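Local coordinates for protein probable 2-hydroxyhepta-2,4-diene-1,7-dioate isomerase (Thermus thermophilus, PDB 2DFU) that probably acts as a metal-binding isomerase of 2-hydroxyhepta-2,4-diene-1,7-dioate, or as a related hydrolase, in the fumarylacetoacetate hydrolase family, at residues Gly12-Gly16 against Glu17-Glu21; Tyr34-Ala37 against Ser38-Leu41; Val244-Glu247 against Gly248-Thr251. All coordinates share one frame; numbering follows the deposited sequence.

Contact 1 (Gly12-Gly16 against Glu17-Glu21); sequences GVLEG and ELVLE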
loop_
_atom_site.group_PDB
_atom_site.type_symbol
_atom_site.label_atom_id
_atom_site.label_comp_id
_atom_site.label_asym_id
_atom_site.label_seq_id
_atom_site.Cartn_x
_atom_site.Cartn_y
_atom_site.Cartn_z
ATOM N N GLY A 12 -16.709 11.028 13.479
ATOM C CA GLY A 12 -17.326 12.047 14.301
ATOM C C GLY A 12 -16.542 13.340 14.297
ATOM O O GLY A 12 -15.434 13.414 13.755
ATOM N N VAL A 13 -17.132 14.363 14.904
ATOM C CA VAL A 13 -16.515 15.674 15.014
ATOM C C VAL A 13 -16.301 15.948 16.497
ATOM O O VAL A 13 -17.129 15.579 17.326
ATOM C CB VAL A 13 -17.424 16.766 14.406
ATOM C CG1 VAL A 13 -16.868 18.139 14.706
ATOM C CG2 VAL A 13 -17.512 16.570 12.900
ATOM N N LEU A 14 -15.187 16.589 16.828
ATOM C CA LEU A 14 -14.874 16.885 18.214
ATOM C C LEU A 14 -15.282 18.295 18.629
ATOM O O LEU A 14 -14.966 19.271 17.955
ATOM C CB LEU A 14 -13.374 16.705 18.463
ATOM C CG LEU A 14 -12.891 16.937 19.902
ATOM C CD1 LEU A 14 -13.378 15.795 20.775
ATOM C CD2 LEU A 14 -11.372 17.028 19.947
ATOM N N GLU A 15 -16.002 18.393 19.736
ATOM C CA GLU A 15 -16.408 19.691 20.269
ATOM C C GLU A 15 -16.096 19.665 21.761
ATOM O O GLU A 15 -16.848 19.102 22.557
ATOM C CB GLU A 15 -17.900 19.944 20.038
ATOM C CG GLU A 15 -18.293 20.162 18.572
ATOM C CD GLU A 15 -17.544 21.315 17.904
ATOM O OE1 GLU A 15 -16.749 22.011 18.575
ATOM O OE2 GLU A 15 -17.756 21.529 16.691
ATOM N N GLY A 16 -14.971 20.264 22.130
ATOM C CA GLY A 16 -14.569 20.271 23.525
ATOM C C GLY A 16 -14.221 18.852 23.931
ATOM O O GLY A 16 -13.273 18.267 23.410
ATOM N N GLU A 17 -14.998 18.284 24.845
ATOM C CA GLU A 17 -14.757 16.922 25.295
ATOM C C GLU A 17 -15.791 15.951 24.723
ATOM O O GLU A 17 -15.803 14.776 25.080
ATOM C CB GLU A 17 -14.807 16.855 26.819
ATOM C CG GLU A 17 -16.148 17.253 27.388
ATOM C CD GLU A 17 -16.433 16.576 28.710
ATOM O OE1 GLU A 17 -16.351 15.328 28.747
ATOM O OE2 GLU A 17 -16.743 17.277 29.704
ATOM N N LEU A 18 -16.652 16.442 23.841
ATOM C CA LEU A 18 -17.691 15.605 23.246
ATOM C C LEU A 18 -17.424 15.206 21.804
ATOM O O LEU A 18 -17.020 16.031 20.985
ATOM C CB LEU A 18 -19.049 16.316 23.295
ATOM C CG LEU A 18 -19.768 16.446 24.640
ATOM C CD1 LEU A 18 -20.965 17.380 24.487
ATOM C CD2 LEU A 18 -20.226 15.073 25.121
ATOM N N VAL A 19 -17.655 13.933 21.509
ATOM C CA VAL A 19 -17.507 13.405 20.160
ATOM C C VAL A 19 -18.919 13.290 19.599
ATOM O O VAL A 19 -19.749 12.560 20.139
ATOM C CB VAL A 19 -16.873 12.002 20.157
ATOM C CG1 VAL A 19 -16.877 11.435 18.740
ATOM C CG2 VAL A 19 -15.449 12.070 20.694
ATOM N N LEU A 20 -19.198 14.025 18.529
ATOM C CA LEU A 20 -20.514 13.984 17.913
ATOM C C LEU A 20 -20.383 13.145 16.651
ATOM O O LEU A 20 -19.698 13.536 15.710
ATOM C CB LEU A 20 -20.975 15.409 17.593
ATOM C CG LEU A 20 -20.867 16.269 18.862
ATOM C CD1 LEU A 20 -20.904 17.743 18.526
ATOM C CD2 LEU A 20 -21.977 15.887 19.817
ATOM N N GLU A 21 -21.027 11.983 16.645
ATOM C CA GLU A 21 -20.946 11.076 15.510
ATOM C C GLU A 21 -21.564 11.625 14.232
ATOM O O GLU A 21 -22.585 12.323 14.257
ATOM C CB GLU A 21 -21.594 9.729 15.845
ATOM C CG GLU A 21 -21.532 8.744 14.688
ATOM C CD GLU A 21 -22.273 7.451 14.955
ATOM O OE1 GLU A 21 -23.431 7.494 15.423
ATOM O OE2 GLU A 21 -21.699 6.382 14.680
#
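E15 and L20 meet on one face of a two-residue beta hairpin. E15 CG lies 3.6 Å from L20 CD1, and the two side chains run at about a right angle to each other. E15 CG stands anti to the carbonyl carbon (chi1 -69°), which puts it against the leucine methyl. The bend at chi2 then carries the carboxylate away from the other strand. V13 and L18 share this face. On the other face L14 CD1 reaches V19 CG2 at 4.3 Å, a loose apolar contact.

Four backbone bonds hold the strands. V13 N gives to L20 O at 2.8 Å, and L20 N returns a nearly straight bond to V13 O at 2.9 Å. E15 and L18 form the second hydrogen-bonded pair, with E15 N to L18 O at 2.9 Å and L18 N to E15 O at 3.0 Å. The last bond closes a type II' turn from E15 to L18. G16 has positive phi (68°), as this turn requires at its second position. At the far end G12 pairs with E21, and their CA atoms come within 3.9 Å.

The E21 carboxylate forms salt bridges with R32 and R10. L14 and V19 pack on strand 2-6. The hairpin thus lies between two antiparallel neighbours, with strand 2-6 beside 10-15 and strand 32-35 beside 18-22.

Contact 2 (Tyr34-Ala37 against Ser38-Leu41); sequences YDLA and SVTL
The Y34 ring meets V39 obliquely through one methyl. V39 CG1 is 3.6 Å from Y34 CB and 4.0 Å from Y34 CG, so the touch is at the root of the ring. The two side chains cross at about a right angle. F6 of strand 2-6 makes an edge-to-face contact with the same ring. The other flat group is the D35 carboxylate. Water 1 makes a weak bond to its OD2 and a hydrogen bond to S38 OG at 3.0 Å. The serine hydroxyl sits beside its own backbone N (chi1 -55°), which brings OG to 3.8 Å from D35 CB.

V39 uses both methyls. While CG1 faces the tyrosine, CG2 lies 3.3 Å from L36 O and 4.2 Å from L36 CD1. L36 starts out away from V39, and its CD1 methyl curls back to reach it.

Two backbone bonds form the turn itself. S38 N donates to D35 O at 3.0 Å, and V39 N donates to L36 O at 3.1 Å. Each donor stands more than 50° out of its carbonyl plane. L36 O also accepts a hydrogen bond from the N91 side chain, so this carbonyl has two donors. L36 packs on V19 and W173, and V39 packs on F6.

Successive i to i+3 bonds of this kind define a short 3-10 turn. Here it carries the chain from the end of strand 32-35 toward strand 41-42, within the N-terminal Rv2993c-like region.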
loop_
_atom_site.group_PDB
_atom_site.type_symbol
_atom_site.label_atom_id
_atom_site.label_comp_id
_atom_site.label_asym_id
_atom_site.label_seq_id
_atom_site.Cartn_x
_atom_site.Cartn_y
_atom_site.Cartn_z
ATOM N N TYR A 34 -20.733 11.019 22.307
ATOM C CA TYR A 34 -19.976 10.248 23.283
ATOM C C TYR A 34 -18.979 11.168 23.962
ATOM O O TYR A 34 -18.625 12.207 23.413
ATOM C CB TYR A 34 -19.167 9.140 22.603
ATOM C CG TYR A 34 -19.928 8.222 21.675
ATOM C CD1 TYR A 34 -20.394 8.670 20.437
ATOM C CD2 TYR A 34 -20.144 6.886 22.017
ATOM C CE1 TYR A 34 -21.055 7.806 19.559
ATOM C CE2 TYR A 34 -20.800 6.015 21.150
ATOM C CZ TYR A 34 -21.253 6.479 19.924
ATOM O OH TYR A 34 -21.893 5.612 19.068
ATOM N N ASP A 35 -18.524 10.795 25.155
ATOM C CA ASP A 35 -17.498 11.586 25.826
ATOM C C ASP A 35 -16.195 11.088 25.213
ATOM O O ASP A 35 -16.034 9.892 24.984
ATOM C CB ASP A 35 -17.470 11.326 27.341
ATOM C CG ASP A 35 -18.628 11.983 28.069
ATOM O OD1 ASP A 35 -18.966 13.137 27.728
ATOM O OD2 ASP A 35 -19.192 11.353 28.991
ATOM N N LEU A 36 -15.267 11.996 24.944
ATOM C CA LEU A 36 -13.999 11.603 24.357
ATOM C C LEU A 36 -13.308 10.502 25.164
ATOM O O LEU A 36 -12.824 9.513 24.602
ATOM C CB LEU A 36 -13.065 12.810 24.256
ATOM C CG LEU A 36 -11.696 12.494 23.654
ATOM C CD1 LEU A 36 -11.865 11.874 22.270
ATOM C CD2 LEU A 36 -10.870 13.763 23.577
ATOM N N ALA A 37 -13.271 10.678 26.481
ATOM C CA ALA A 37 -12.614 9.724 27.367
ATOM C C ALA A 37 -13.189 8.315 27.287
ATOM O O ALA A 37 -12.525 7.352 27.655
ATOM C CB ALA A 37 -12.672 10.235 28.826
ATOM N N SER A 38 -14.414 8.192 26.791
ATOM C CA SER A 38 -15.066 6.890 26.695
ATOM C C SER A 38 -14.903 6.149 25.368
ATOM O O SER A 38 -15.307 4.990 25.259
ATOM C CB SER A 38 -16.564 7.042 26.985
ATOM O OG SER A 38 -16.781 7.662 28.240
ATOM N N VAL A 39 -14.337 6.794 24.353
ATOM C CA VAL A 39 -14.184 6.110 23.072
ATOM C C VAL A 39 -12.765 5.635 22.818
ATOM O O VAL A 39 -11.826 6.076 23.471
ATOM C CB VAL A 39 -14.609 7.013 21.882
ATOM C CG1 VAL A 39 -15.985 7.595 22.140
ATOM C CG2 VAL A 39 -13.584 8.128 21.664
ATOM N N THR A 40 -12.620 4.714 21.874
ATOM C CA THR A 40 -11.304 4.217 21.500
ATOM C C THR A 40 -10.911 4.955 20.219
ATOM O O THR A 40 -11.488 4.726 19.154
ATOM C CB THR A 40 -11.325 2.706 21.218
ATOM O OG1 THR A 40 -11.664 2.000 22.421
ATOM C CG2 THR A 40 -9.961 2.242 20.724
ATOM N N LEU A 41 -9.945 5.859 20.339
ATOM C CA LEU A 41 -9.474 6.633 19.199
ATOM C C LEU A 41 -8.759 5.761 18.180
ATOM O O LEU A 41 -7.929 4.938 18.538
ATOM C CB LEU A 41 -8.509 7.722 19.654
ATOM C CG LEU A 41 -8.972 9.173 19.642
ATOM C CD1 LEU A 41 -7.734 10.059 19.678
ATOM C CD2 LEU A 41 -9.785 9.468 18.391
HETATM O O HOH W 1 -16.509 9.786 30.371
#

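Contact 3 (Val244-Glu247 against Gly248-Thr251); sequences VAVE and GVGT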
loop_
_atom_site.group_PDB
_atom_site.type_symbol
_atom_site.label_atom_id
_atom_site.label_comp_id
_atom_site.label_asym_id
_atom_site.label_seq_id
_atom_site.Cartn_x
_atom_site.Cartn_y
_atom_site.Cartn_z
ATOM N N VAL A 244 4.093 13.922 19.674
ATOM C CA VAL A 244 4.348 14.857 18.586
ATOM C C VAL A 244 3.269 15.930 18.509
ATOM O O VAL A 244 2.103 15.647 18.264
ATOM C CB VAL A 244 4.411 14.096 17.260
ATOM C CG1 VAL A 244 4.769 15.059 16.124
ATOM C CG2 VAL A 244 5.457 13.006 17.335
ATOM N N ALA A 245 3.621 17.180 18.772
ATOM C CA ALA A 245 2.639 18.246 18.773
ATOM C C ALA A 245 2.760 19.098 17.517
ATOM O O ALA A 245 3.849 19.542 17.156
ATOM C CB ALA A 245 2.812 19.105 20.012
ATOM N N VAL A 246 1.630 19.299 16.848
ATOM C CA VAL A 246 1.579 20.105 15.638
ATOM C C VAL A 246 0.578 21.208 15.922
ATOM O O VAL A 246 -0.592 20.940 16.204
ATOM C CB VAL A 246 1.109 19.273 14.425
ATOM C CG1 VAL A 246 0.925 20.176 13.209
ATOM C CG2 VAL A 246 2.130 18.193 14.115
ATOM N N GLU A 247 1.046 22.449 15.875
ATOM C CA GLU A 247 0.190 23.589 16.152
ATOM C C GLU A 247 -1.017 23.632 15.231
ATOM O O GLU A 247 -0.902 23.434 14.023
ATOM C CB GLU A 247 0.989 24.894 16.044
ATOM C CG GLU A 247 1.796 25.219 17.299
ATOM C CD GLU A 247 2.620 26.493 17.161
ATOM O OE1 GLU A 247 2.104 27.482 16.592
ATOM O OE2 GLU A 247 3.779 26.511 17.629
ATOM N N GLY A 248 -2.180 23.876 15.825
ATOM C CA GLY A 248 -3.409 23.953 15.064
ATOM C C GLY A 248 -3.997 22.604 14.704
ATOM O O GLY A 248 -5.119 22.534 14.203
ATOM N N VAL A 249 -3.252 21.530 14.937
ATOM C CA VAL A 249 -3.768 20.205 14.618
ATOM C C VAL A 249 -4.062 19.405 15.873
ATOM O O VAL A 249 -5.215 19.083 16.161
ATOM C CB VAL A 249 -2.787 19.414 13.731
ATOM C CG1 VAL A 249 -3.360 18.038 13.422
ATOM C CG2 VAL A 249 -2.536 20.178 12.438
ATOM N N GLY A 250 -3.020 19.084 16.623
ATOM C CA GLY A 250 -3.216 18.325 17.843
ATOM C C GLY A 250 -1.937 17.652 18.278
ATOM O O GLY A 250 -0.868 17.902 17.722
ATOM N N THR A 251 -2.042 16.785 19.274
ATOM C CA THR A 251 -0.869 16.090 19.766
ATOM C C THR A 251 -1.034 14.589 19.649
ATOM O O THR A 251 -2.006 14.025 20.136
ATOM C CB THR A 251 -0.596 16.434 21.234
ATOM O OG1 THR A 251 -0.445 17.853 21.368
ATOM C CG2 THR A 251 0.670 15.747 21.709
#
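V246 and V249 run alongside each other on the hairpin. V246 CB is 4.0 Å from V249 CB and 4.1 Å from G250 O. One atom further, V246 CG1 stands anti to its backbone N (chi1 174°) and meets V249 CG2 at 3.5 Å. Both valines also pack on V142 of strand 137-148.

The backbone explains their closeness. Two residues, V249 and G250, stand opposite the single V246: a classic beta bulge. V246 O accepts from V249 N at 3.0 Å and from G250 N at 3.1 Å. The first donor stands above the carbonyl plane and the second lies in it. V246 N completes the pair with a nearly straight bond to G250 O at 3.0 Å. Next along, A245 CB touches T251 OG1 at 3.7 Å. G250 has backbone angles (160°/-171°) that a CB would not tolerate.

Outside partners take up other polar groups. E247 OE2 forms a salt bridge with R186, and V249 O accepts from K2 NZ and W173 NE1. The chemistry is therefore divided: the paired valines are apolar and buried, while the V246 carbonyl, which accepts two hydrogen bonds, holds the extra residue of the bulge.

The three contacts follow one another along the chain, and none nests in or crosses another. Contact 1 closes the hairpin of strands 10-15 and 18-22. Contact 2 comes next, where the chain leaves strand 32-35. That strand pairs with 18-22, and the two contacts meet directly: V19 N lies 2.7 Å from Y34 O, and E17 O lies 2.8 Å from L36 N, both probable hydrogen bonds. Contact 3 closes a separate hairpin, 241-246 with 250-259, in the FAA hydrolase region. Its centre is about 17 Å from that of contact 1 and about 19 Å from that of contact 2. K2 and W173 help bridge the gap, since each reaches contact 3 and one N-terminal contact.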